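Local coordinates for conserved hypothetical protein (Deinococcus radiodurans, PDB 2A1V), which is of unknown function but belongs to the YjbR family, small alpha/beta proteins with a CyaY-like fold that may bind DNA, at residues A[37-41]-A[127-131]; A[45-49]-A[108-112]; A[67-71]-A[103-107]; A[60-64]-A[111-115]; A[32-36]-A[48-53]. All blocks are in the same frame, centred on the assembly; numbering follows the deposited sequence.

Interaction 1. Residues A[37-41]-A[127-131]; sequences KVGYL and ELGLP
The Tyr40 ring is met on two sides by consecutive residues at the end of helix 122-128: Leu128 comes over a face and Glu127 arrives at the rim. Methyl CD1 of Leu128 stands 3.9 Å from the centroid of the Tyr40 ring, 25° off its normal, a CH-pi contact displaced toward the CD2-CE2 side. The other branch, CD2, touches the ring near CE1 and also packs 3.8 Å from Gly39 CA. Glu127 crosses the tyrosine at roughly a right angle, bending at chi2 (-136°) to bring its carboxylate to the phenol. There Tyr40 OH donates to Glu127 OE1 at 2.6 Å, meeting that oxygen almost head-on along its C-O bond. Further in, Val38 CG2 touches Leu130 CD2 at 4.0 Å, and both residues rest on Tyr112 of helix 101-119. Gly39 makes the corner after strand 33-38 with a positive phi at which a CB would press on the preceding carbonyl O, and Gly129 closes the opposing helix as the C-prime residue of a Schellman motif. The chemistry is thus graded, from aliphatic packing inside to one short phenol-carboxylate bond at the surface, where the carboxylate is likely to remain ionised and to set the direction of the phenol O-H.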
# COMPACT_ATOMS: atom_id res chain seq x y z
N LYS A 37 -3.81 0.51 -7.96
CA LYS A 37 -3.05 1.45 -8.76
C LYS A 37 -3.70 2.82 -8.60
O LYS A 37 -4.90 2.93 -8.30
CB LYS A 37 -3.03 1.00 -10.23
CG LYS A 37 -2.21 -0.29 -10.49
CD LYS A 37 -2.26 -0.74 -11.97
CE LYS A 37 -1.17 -1.77 -12.33
NZ LYS A 37 -1.21 -2.33 -13.75
N VAL A 38 -2.89 3.86 -8.75
CA VAL A 38 -3.36 5.23 -8.70
C VAL A 38 -2.99 5.96 -10.00
O VAL A 38 -1.88 5.79 -10.55
CB VAL A 38 -2.78 5.98 -7.45
CG1 VAL A 38 -1.26 5.93 -7.42
CG2 VAL A 38 -3.21 7.41 -7.39
N GLY A 39 -3.93 6.76 -10.47
CA GLY A 39 -3.67 7.69 -11.56
C GLY A 39 -4.74 7.78 -12.60
O GLY A 39 -5.89 7.55 -12.31
N TYR A 40 -4.37 8.18 -13.81
CA TYR A 40 -5.35 8.26 -14.91
C TYR A 40 -5.66 6.84 -15.35
O TYR A 40 -4.90 5.88 -15.13
CB TYR A 40 -4.82 9.09 -16.12
CG TYR A 40 -4.22 10.48 -15.81
CD1 TYR A 40 -2.89 10.61 -15.32
CD2 TYR A 40 -4.96 11.66 -16.04
CE1 TYR A 40 -2.30 11.88 -15.08
CE2 TYR A 40 -4.41 12.93 -15.79
CZ TYR A 40 -3.07 13.06 -15.30
OH TYR A 40 -2.51 14.32 -15.03
N LEU A 41 -6.79 6.70 -16.00
CA LEU A 41 -7.11 5.44 -16.63
C LEU A 41 -6.06 5.08 -17.67
O LEU A 41 -5.76 3.91 -17.83
CB LEU A 41 -8.56 5.45 -17.17
CG LEU A 41 -9.65 5.14 -16.13
CD1 LEU A 41 -11.03 4.97 -16.86
CD2 LEU A 41 -9.35 3.86 -15.30
N GLU A 127 -3.66 18.45 -11.84
CA GLU A 127 -4.71 18.23 -12.84
C GLU A 127 -5.69 17.22 -12.35
O GLU A 127 -6.92 17.45 -12.21
CB GLU A 127 -4.11 17.72 -14.14
CG GLU A 127 -5.02 17.97 -15.32
CD GLU A 127 -5.13 16.82 -16.24
OE1 GLU A 127 -4.28 15.91 -16.16
OE2 GLU A 127 -6.06 16.87 -17.06
N LEU A 128 -5.12 16.08 -11.98
CA LEU A 128 -5.90 14.94 -11.58
C LEU A 128 -6.49 15.22 -10.20
O LEU A 128 -7.60 14.77 -9.87
CB LEU A 128 -4.94 13.75 -11.63
CG LEU A 128 -5.40 12.32 -11.64
CD1 LEU A 128 -6.33 12.03 -12.76
CD2 LEU A 128 -4.17 11.46 -11.67
N GLY A 129 -5.77 15.99 -9.39
CA GLY A 129 -6.16 16.23 -8.02
C GLY A 129 -5.64 15.18 -7.04
O GLY A 129 -6.39 14.73 -6.15
N LEU A 130 -4.36 14.82 -7.12
CA LEU A 130 -3.77 13.94 -6.12
C LEU A 130 -3.30 14.77 -4.94
O LEU A 130 -2.58 15.73 -5.16
CB LEU A 130 -2.58 13.19 -6.71
CG LEU A 130 -2.91 12.35 -7.94
CD1 LEU A 130 -1.66 11.67 -8.47
CD2 LEU A 130 -4.02 11.32 -7.63
N PRO A 131 -3.68 14.40 -3.68
CA PRO A 131 -3.36 15.29 -2.57
C PRO A 131 -1.92 15.19 -2.03
O PRO A 131 -1.28 14.14 -2.16
CB PRO A 131 -4.37 14.88 -1.53
CG PRO A 131 -4.45 13.40 -1.72
CD PRO A 131 -4.42 13.22 -3.22

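Interaction 2. Residues A[45-49]-A[108-112]; sequences RMYAL and LRGSY
Aromatic packing dominates where Tyr47, on strand 43-51, meets Tyr112, on helix 101-119. The two rings form an edge-to-face (T-shaped) pair with centroids 5.3 Å apart and planes at 89°, the edge of Tyr112 directed at the face of Tyr47. The same face receives Tyr112 CB, 4.1 Å from the centroid of the Tyr47 ring, as a CH-pi contact. With CG of Tyr47 lodged between its own N and carbonyl carbon (chi1 71°), the ring lies against the helix backbone.

The aliphatic part is smaller: Leu108 CD1 packs on Ala48 CB at 3.7 Å and reaches the rim of Tyr47, 4.2 Å from its CE1. Tyr47 and Ala48 both face Phe36 in a classic beta bulge, which lets two successive residues point at the helix.

One hydrogen bond crosses, from Ser111 OG to Tyr47 O; its modelled length of 2.4 Å is very short and the exact value is doubtful. The phenols find partners elsewhere, Tyr47 OH with Ser23 OG and Tyr112 OH with Pro21 O. A leucine in place of Tyr47 would probably leave the Tyr112 edge without its aromatic face and Ser23 without the phenol. All five touching residues are buried, and in this apolar setting the bulge carbonyl and the phenols have each been given a hydrogen-bonding partner.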
# COMPACT_ATOMS: atom_id res chain seq x y z
N ARG A 45 -0.26 3.78 -11.58
CA ARG A 45 0.94 3.24 -10.96
C ARG A 45 0.59 2.44 -9.70
O ARG A 45 -0.07 2.95 -8.81
CB ARG A 45 1.90 4.39 -10.59
CG ARG A 45 2.38 5.30 -11.75
CD ARG A 45 3.45 4.65 -12.63
NE ARG A 45 2.87 3.95 -13.78
CZ ARG A 45 2.96 4.32 -15.06
NH1 ARG A 45 3.61 5.40 -15.47
NH2 ARG A 45 2.36 3.57 -15.97
N MET A 46 1.08 1.21 -9.61
CA MET A 46 0.82 0.33 -8.47
C MET A 46 1.39 0.85 -7.15
O MET A 46 2.51 1.34 -7.09
CB MET A 46 1.28 -1.11 -8.74
CG MET A 46 2.72 -1.27 -9.02
SD MET A 46 3.24 -2.86 -9.79
CE MET A 46 2.63 -3.99 -8.62
N TYR A 47 0.58 0.74 -6.09
CA TYR A 47 1.03 1.13 -4.77
C TYR A 47 0.77 0.08 -3.69
O TYR A 47 1.24 0.26 -2.57
CB TYR A 47 0.41 2.49 -4.37
CG TYR A 47 -1.07 2.48 -4.08
CD1 TYR A 47 -1.56 2.14 -2.82
CD2 TYR A 47 -2.02 2.78 -5.09
CE1 TYR A 47 -2.92 2.11 -2.56
CE2 TYR A 47 -3.37 2.74 -4.84
CZ TYR A 47 -3.82 2.43 -3.57
OH TYR A 47 -5.18 2.40 -3.31
N ALA A 48 -0.03 -0.95 -3.97
CA ALA A 48 -0.22 -2.05 -3.03
C ALA A 48 -0.65 -3.30 -3.79
O ALA A 48 -1.30 -3.19 -4.83
CB ALA A 48 -1.22 -1.72 -2.02
N LEU A 49 -0.25 -4.48 -3.31
CA LEU A 49 -0.67 -5.73 -3.94
C LEU A 49 -0.87 -6.81 -2.87
O LEU A 49 -0.13 -6.85 -1.85
CB LEU A 49 0.40 -6.27 -4.91
CG LEU A 49 1.17 -5.52 -5.96
CD1 LEU A 49 2.12 -4.45 -5.34
CD2 LEU A 49 1.95 -6.61 -6.74
N LEU A 108 0.07 1.75 4.37
CA LEU A 108 -0.71 1.61 3.14
C LEU A 108 -1.01 2.97 2.52
O LEU A 108 -0.78 3.19 1.35
CB LEU A 108 -1.95 0.81 3.44
CG LEU A 108 -2.96 0.62 2.31
CD1 LEU A 108 -2.35 0.06 1.02
CD2 LEU A 108 -4.07 -0.24 2.82
N ARG A 109 -1.41 3.91 3.36
CA ARG A 109 -1.58 5.31 2.93
C ARG A 109 -0.27 5.93 2.52
O ARG A 109 -0.23 6.66 1.54
CB ARG A 109 -2.21 6.16 4.04
CG ARG A 109 -3.62 5.76 4.27
CD ARG A 109 -4.25 6.44 5.50
NE ARG A 109 -5.64 6.72 5.14
CZ ARG A 109 -6.24 7.90 5.28
NH1 ARG A 109 -5.60 8.91 5.89
NH2 ARG A 109 -7.49 8.03 4.82
N GLY A 110 0.81 5.59 3.23
CA GLY A 110 2.12 6.10 2.87
C GLY A 110 2.61 5.65 1.49
O GLY A 110 3.29 6.42 0.76
N SER A 111 2.32 4.39 1.15
CA SER A 111 2.75 3.79 -0.12
C SER A 111 2.06 4.54 -1.29
O SER A 111 2.70 4.98 -2.22
CB SER A 111 2.43 2.28 -0.15
OG SER A 111 2.80 1.70 -1.39
N TYR A 112 0.74 4.71 -1.17
CA TYR A 112 -0.07 5.58 -2.05
C TYR A 112 0.54 6.97 -2.23
O TYR A 112 0.72 7.41 -3.36
CB TYR A 112 -1.52 5.70 -1.52
CG TYR A 112 -2.41 6.70 -2.23
CD1 TYR A 112 -2.39 8.02 -1.86
CD2 TYR A 112 -3.21 6.33 -3.32
CE1 TYR A 112 -3.13 8.96 -2.54
CE2 TYR A 112 -3.99 7.24 -3.99
CZ TYR A 112 -3.95 8.57 -3.59
OH TYR A 112 -4.71 9.51 -4.22

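Interaction 3. Residues A[67-71]-A[103-107]; sequences RGEEL and LLGEL
Arg67 of helix 65-74 and Glu106 of helix 101-119 meet end-on in a two-pronged salt bridge. NH1 of Arg67 donates to Glu106 OE2 at 2.7 Å, and NH2 of Arg67 donates to Glu106 OE1 at 3.0 Å, both bonds practically straight (176° and 179°). Each carboxylate oxygen uses its syn lone pair, and the two flat groups are nearly coplanar, their planes 13° apart.

Two leucines border the guanidinium. Leu107 CD2 sits over the centre of one guanidinium face, 3.6 Å from Arg67 CZ, while Leu103 CD1 approaches Arg67 NH2 obliquely at 3.4 Å. One turn along from Arg67, Leu71 reaches toward Leu107 tip to tip, with the two CD1 methyls 3.9 Å apart and Leu71 CD1 at 3.8 Å from Leu107 CD2.

The segment axes run antiparallel but 14.0 Å apart, too far for backbones to touch, so long side chains span the distance. Arg67 does this with an extended chain, CG opposite its backbone N, whereas Glu106 bends at chi2. Asp64, at the N-cap of helix 65-74, accepts from Arg67 N and holds the start of that helix. A methionine replacing Arg67 would probably leave the Glu106 carboxylate without its countercharge and strip Leu107 of the flat cation it packs on. With Glu106 exposed and the leucines behind it, the bridge pairs two charges at the solvent border, and the paired in-plane bonds are likely to hold the guanidinium flat, with the Leu107 methyl against one face.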
# COMPACT_ATOMS: atom_id res chain seq x y z
N ARG A 67 13.30 3.60 5.86
CA ARG A 67 12.22 3.17 6.72
C ARG A 67 11.92 1.67 6.55
O ARG A 67 11.61 1.02 7.51
CB ARG A 67 10.97 4.00 6.49
CG ARG A 67 9.85 3.45 7.33
CD ARG A 67 8.75 4.39 7.52
NE ARG A 67 7.90 4.02 8.64
CZ ARG A 67 6.65 4.44 8.76
NH1 ARG A 67 6.11 5.23 7.83
NH2 ARG A 67 5.94 4.08 9.81
N GLY A 68 12.01 1.16 5.33
CA GLY A 68 11.89 -0.28 5.07
C GLY A 68 12.93 -1.09 5.85
O GLY A 68 12.61 -2.12 6.44
N GLU A 69 14.16 -0.60 5.85
CA GLU A 69 15.21 -1.22 6.66
C GLU A 69 14.82 -1.22 8.17
O GLU A 69 14.86 -2.26 8.80
CB GLU A 69 16.58 -0.56 6.36
CG GLU A 69 17.76 -0.95 7.25
CD GLU A 69 18.16 -2.42 7.15
OE1 GLU A 69 18.12 -2.99 6.02
OE2 GLU A 69 18.51 -3.00 8.22
N GLU A 70 14.38 -0.08 8.71
CA GLU A 70 13.89 -0.06 10.10
C GLU A 70 12.75 -1.05 10.33
O GLU A 70 12.78 -1.84 11.27
CB GLU A 70 13.38 1.32 10.55
CG GLU A 70 14.06 2.53 9.95
CD GLU A 70 13.60 3.85 10.55
OE1 GLU A 70 13.98 4.14 11.70
OE2 GLU A 70 12.86 4.61 9.87
N LEU A 71 11.72 -1.00 9.48
CA LEU A 71 10.57 -1.87 9.62
C LEU A 71 11.02 -3.33 9.63
O LEU A 71 10.52 -4.10 10.41
CB LEU A 71 9.58 -1.65 8.49
CG LEU A 71 8.84 -0.32 8.54
CD1 LEU A 71 7.99 -0.10 7.30
CD2 LEU A 71 7.98 -0.28 9.76
N LEU A 103 -0.24 1.09 12.41
CA LEU A 103 0.96 1.18 11.61
C LEU A 103 0.72 0.69 10.17
O LEU A 103 1.09 1.38 9.21
CB LEU A 103 2.10 0.40 12.25
CG LEU A 103 3.37 0.30 11.42
CD1 LEU A 103 3.95 1.68 11.08
CD2 LEU A 103 4.44 -0.54 12.21
N LEU A 104 0.09 -0.47 10.03
CA LEU A 104 -0.25 -1.05 8.71
C LEU A 104 -1.07 -0.11 7.84
O LEU A 104 -0.80 0.01 6.67
CB LEU A 104 -1.00 -2.36 8.88
CG LEU A 104 -0.21 -3.55 9.48
CD1 LEU A 104 -1.13 -4.72 9.75
CD2 LEU A 104 0.90 -4.00 8.60
N GLY A 105 -2.09 0.52 8.43
CA GLY A 105 -2.96 1.51 7.77
C GLY A 105 -2.18 2.70 7.21
O GLY A 105 -2.32 3.07 6.02
N GLU A 106 -1.35 3.26 8.08
CA GLU A 106 -0.43 4.33 7.73
C GLU A 106 0.60 3.94 6.66
O GLU A 106 1.01 4.80 5.84
CB GLU A 106 0.30 4.73 8.98
CG GLU A 106 1.22 5.93 8.85
CD GLU A 106 2.72 5.63 9.03
OE1 GLU A 106 3.11 5.08 10.11
OE2 GLU A 106 3.49 6.00 8.09
N LEU A 107 1.07 2.68 6.69
CA LEU A 107 2.04 2.26 5.67
C LEU A 107 1.34 2.17 4.34
O LEU A 107 1.92 2.56 3.33
CB LEU A 107 2.71 0.94 5.98
CG LEU A 107 3.64 1.00 7.19
CD1 LEU A 107 4.09 -0.47 7.53
CD2 LEU A 107 4.77 1.92 6.93

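Interaction 4. Residues A[60-64]-A[111-115]; sequences SLKVD and SYLLV
Leu114 lays its CD1 methyl over one face of the flat peptide linking Val63 to Asp64, 3.6 Å from Val63 C and 3.7 Å from Asp64 N. The peptide before Lys62 is engaged differently, through its N-H: Lys62 N donates to Ser111 OG at 2.8 Å with an angle of 163° at the hydrogen. That hydroxyl also serves Tyr47 O, so the serine appears to bridge two neighbouring strands, 43-51 and 58-62, to the helix. Pointing OG away from its own backbone N carries it from the helix surface to the sheet. A CA-H...O contact from Ser111 CA to Lys62 O, 3.4 Å, adds to the close approach of the two chains.

The aliphatic stem of Lys62 supplies most of the remaining packing. It crosses both Leu114 and Val115 at about a right angle, with Lys62 CB 3.8 Å from Leu114 CD2 and Lys62 CD 3.6 Å from Val115 CG2. A bend at chi3 (68°) then leads the amino end away from the helix. The Lys62 side chain also touches Trp90 of strand 90-94, and Val115 leans on Val38 and Tyr47.

Strand 58-62 and the helix segment run at 45° with their axes only 7.8 Å apart, a spacing consistent with the small serine at the closest point, Lys62 to Ser111. A helix packed on one face of an antiparallel sheet is the layered alpha/beta arrangement consistent with the CyaY-like fold of the YjbR family.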
# COMPACT_ATOMS: atom_id res chain seq x y z
N SER A 60 2.02 -6.34 0.03
CA SER A 60 3.19 -5.67 -0.52
C SER A 60 2.89 -4.18 -0.74
O SER A 60 1.88 -3.84 -1.31
CB SER A 60 3.64 -6.34 -1.83
OG SER A 60 4.20 -7.64 -1.60
N LEU A 61 3.83 -3.35 -0.34
CA LEU A 61 3.67 -1.92 -0.39
C LEU A 61 5.03 -1.22 -0.50
O LEU A 61 6.07 -1.83 -0.26
CB LEU A 61 2.87 -1.42 0.84
CG LEU A 61 3.33 -1.73 2.27
CD1 LEU A 61 4.44 -0.83 2.72
CD2 LEU A 61 2.16 -1.63 3.25
N LYS A 62 5.00 0.05 -0.90
CA LYS A 62 6.21 0.85 -1.13
C LYS A 62 6.53 1.65 0.08
O LYS A 62 5.61 2.19 0.74
CB LYS A 62 6.06 1.82 -2.32
CG LYS A 62 5.64 1.17 -3.62
CD LYS A 62 6.18 1.89 -4.89
CE LYS A 62 7.67 1.81 -5.10
NZ LYS A 62 8.02 2.32 -6.46
N VAL A 63 7.82 1.76 0.35
CA VAL A 63 8.35 2.42 1.55
C VAL A 63 9.63 3.13 1.21
O VAL A 63 10.34 2.69 0.34
CB VAL A 63 8.69 1.43 2.72
CG1 VAL A 63 7.47 0.81 3.33
CG2 VAL A 63 9.67 0.35 2.25
N ASP A 64 9.93 4.23 1.90
CA ASP A 64 11.24 4.86 1.77
C ASP A 64 12.32 3.81 2.19
O ASP A 64 12.10 3.12 3.14
CB ASP A 64 11.26 6.08 2.68
CG ASP A 64 12.65 6.55 2.98
OD1 ASP A 64 13.28 7.17 2.10
OD2 ASP A 64 13.11 6.32 4.11
N SER A 111 2.32 4.39 1.15
CA SER A 111 2.75 3.79 -0.12
C SER A 111 2.06 4.54 -1.29
O SER A 111 2.70 4.98 -2.22
CB SER A 111 2.43 2.28 -0.15
OG SER A 111 2.80 1.70 -1.39
N TYR A 112 0.74 4.71 -1.17
CA TYR A 112 -0.07 5.58 -2.05
C TYR A 112 0.54 6.97 -2.23
O TYR A 112 0.72 7.41 -3.36
CB TYR A 112 -1.52 5.70 -1.52
CG TYR A 112 -2.41 6.70 -2.23
CD1 TYR A 112 -2.39 8.02 -1.86
CD2 TYR A 112 -3.21 6.33 -3.32
CE1 TYR A 112 -3.13 8.96 -2.54
CE2 TYR A 112 -3.99 7.24 -3.99
CZ TYR A 112 -3.95 8.57 -3.59
OH TYR A 112 -4.71 9.51 -4.22
N LEU A 113 0.83 7.66 -1.13
CA LEU A 113 1.43 9.02 -1.21
C LEU A 113 2.77 9.06 -1.92
O LEU A 113 3.04 9.94 -2.76
CB LEU A 113 1.57 9.65 0.16
CG LEU A 113 0.24 10.17 0.69
CD1 LEU A 113 0.35 10.44 2.25
CD2 LEU A 113 -0.21 11.43 -0.07
N LEU A 114 3.60 8.08 -1.59
CA LEU A 114 4.93 8.00 -2.17
C LEU A 114 4.78 7.84 -3.66
O LEU A 114 5.47 8.47 -4.45
CB LEU A 114 5.66 6.82 -1.53
CG LEU A 114 7.03 6.32 -1.90
CD1 LEU A 114 7.59 5.50 -0.67
CD2 LEU A 114 6.97 5.46 -3.14
N VAL A 115 3.90 6.95 -4.07
CA VAL A 115 3.67 6.74 -5.48
C VAL A 115 3.18 8.00 -6.21
O VAL A 115 3.66 8.31 -7.28
CB VAL A 115 2.80 5.50 -5.78
CG1 VAL A 115 2.46 5.43 -7.25
CG2 VAL A 115 3.51 4.21 -5.34

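Interaction 5. Residues A[32-36]-A[48-53]; sequences ETLVF and ALTDIT
Glu32 and Ile52 begin a ladder of four backbone hydrogen bonds that pairs the antiparallel strands 33-38 and 43-51. Ile52 N donates to Glu32 O at 3.1 Å, coming from above the carbonyl plane. Leu34 and Thr50 form a hydrogen-bonded pair in which each accepts from the other: Leu34 N to Thr50 O at 2.9 Å, and Thr50 N to Leu34 O at 3.0 Å. Phe36 N then donates to Ala48 O at 2.9 Å, that oxygen lying by the edge of the Phe36 ring.

At the open end Asp51 OD1 serves two donors. It closes an Asx turn by accepting from Thr53 N at 3.2 Å, and it accepts from a water, 2.8 Å away, that in turn receives Glu32 N. A chi1 of 177° swings the carboxylate to where OD1 meets both. The threonine hydroxyls look elsewhere, Thr33 to Asp31 and Thr50 to Arg58 O.

Leu34, Phe36, Ala48 and Thr50 share one face, where Leu34 CB packs 3.8 Å from Ile52 CG2 and helix 10-17 lies against Leu34, Phe36 and Thr50. Main-chain bonds therefore set the pairing in the buried part, while toward solvent a carboxylate and a water satisfy amides that leave the ladder.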
# COMPACT_ATOMS: atom_id res chain seq x y z
N GLU A 32 -4.46 -14.71 -8.49
CA GLU A 32 -5.36 -13.94 -7.67
C GLU A 32 -4.68 -12.74 -7.02
O GLU A 32 -5.11 -12.28 -5.97
CB GLU A 32 -6.04 -14.81 -6.60
CG GLU A 32 -6.31 -16.31 -6.94
CD GLU A 32 -7.04 -16.58 -8.26
OE1 GLU A 32 -7.43 -15.66 -9.01
OE2 GLU A 32 -7.18 -17.78 -8.60
N THR A 33 -3.60 -12.23 -7.62
CA THR A 33 -2.98 -11.00 -7.14
C THR A 33 -3.83 -9.72 -7.48
O THR A 33 -3.91 -9.23 -8.61
CB THR A 33 -1.52 -10.89 -7.61
OG1 THR A 33 -0.79 -12.10 -7.26
CG2 THR A 33 -0.82 -9.66 -6.91
N LEU A 34 -4.49 -9.22 -6.45
CA LEU A 34 -5.15 -7.93 -6.46
C LEU A 34 -4.11 -6.79 -6.38
O LEU A 34 -3.26 -6.74 -5.49
CB LEU A 34 -6.10 -7.86 -5.28
CG LEU A 34 -6.98 -6.61 -5.15
CD1 LEU A 34 -7.95 -6.36 -6.37
CD2 LEU A 34 -7.77 -6.74 -3.85
N VAL A 35 -4.22 -5.88 -7.34
CA VAL A 35 -3.31 -4.74 -7.47
C VAL A 35 -4.09 -3.43 -7.39
O VAL A 35 -5.09 -3.22 -8.07
CB VAL A 35 -2.52 -4.83 -8.78
CG1 VAL A 35 -1.45 -3.74 -8.85
CG2 VAL A 35 -1.84 -6.20 -8.93
N PHE A 36 -3.66 -2.58 -6.48
CA PHE A 36 -4.19 -1.22 -6.34
C PHE A 36 -3.24 -0.27 -7.04
O PHE A 36 -2.03 -0.26 -6.77
CB PHE A 36 -4.36 -0.82 -4.88
CG PHE A 36 -5.24 -1.74 -4.10
CD1 PHE A 36 -4.71 -2.85 -3.47
CD2 PHE A 36 -6.60 -1.47 -3.98
CE1 PHE A 36 -5.52 -3.73 -2.73
CE2 PHE A 36 -7.43 -2.30 -3.22
CZ PHE A 36 -6.89 -3.44 -2.61
N ALA A 48 -0.03 -0.95 -3.97
CA ALA A 48 -0.22 -2.05 -3.03
C ALA A 48 -0.65 -3.30 -3.79
O ALA A 48 -1.30 -3.19 -4.83
CB ALA A 48 -1.22 -1.72 -2.02
N LEU A 49 -0.25 -4.48 -3.31
CA LEU A 49 -0.67 -5.73 -3.94
C LEU A 49 -0.87 -6.81 -2.87
O LEU A 49 -0.13 -6.85 -1.85
CB LEU A 49 0.40 -6.27 -4.91
CG LEU A 49 1.17 -5.52 -5.96
CD1 LEU A 49 2.12 -4.45 -5.34
CD2 LEU A 49 1.95 -6.61 -6.74
N THR A 50 -1.80 -7.71 -3.11
CA THR A 50 -1.92 -8.90 -2.24
C THR A 50 -2.53 -10.06 -3.00
O THR A 50 -3.34 -9.84 -3.90
CB THR A 50 -2.79 -8.60 -0.95
OG1 THR A 50 -2.62 -9.65 0.05
CG2 THR A 50 -4.24 -8.42 -1.33
N ASP A 51 -2.14 -11.29 -2.64
CA ASP A 51 -2.65 -12.50 -3.26
C ASP A 51 -3.80 -12.97 -2.38
O ASP A 51 -3.61 -13.43 -1.23
CB ASP A 51 -1.55 -13.54 -3.42
CG ASP A 51 -2.03 -14.85 -4.00
OD1 ASP A 51 -3.26 -15.05 -4.26
OD2 ASP A 51 -1.15 -15.71 -4.17
N ILE A 52 -5.01 -12.81 -2.92
CA ILE A 52 -6.25 -12.98 -2.15
C ILE A 52 -6.60 -14.40 -1.83
O ILE A 52 -7.47 -14.63 -1.01
CB ILE A 52 -7.47 -12.25 -2.79
CG1 ILE A 52 -7.99 -12.93 -4.06
CG2 ILE A 52 -7.14 -10.78 -3.04
CD1 ILE A 52 -9.47 -12.50 -4.39
N THR A 53 -5.91 -15.38 -2.43
CA THR A 53 -6.11 -16.77 -2.04
C THR A 53 -5.26 -17.26 -0.83
O THR A 53 -5.40 -18.42 -0.41
CB THR A 53 -5.92 -17.78 -3.23
OG1 THR A 53 -6.41 -19.07 -2.83
CG2 THR A 53 -4.49 -17.91 -3.60
O HOH W 1 -2.97 -16.66 -6.55

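How the interactions relate
All five contacts belong to one compact alpha/beta chain. Helix 101-119 is common to interactions 2, 3 and 4, whereas interactions 1, 2, 4 and 5 all reach the antiparallel sheet. Interactions 2 and 4 share Ser111 and Tyr112, their centres 5 Å apart, near the centre of the molecule; interactions 1 and 3 lie on opposite sides of that centre, 23 Å between centres. Interaction 5 joins the hairpin 33-38/43-51 and shares Ala48 and Leu49 with interaction 2. Along the chain, interaction 3 is nested within 4, and interaction 1 encloses 2, 3 and 4. The early strands are thereby closed against the late helices, so that sheet and helices form one compact domain.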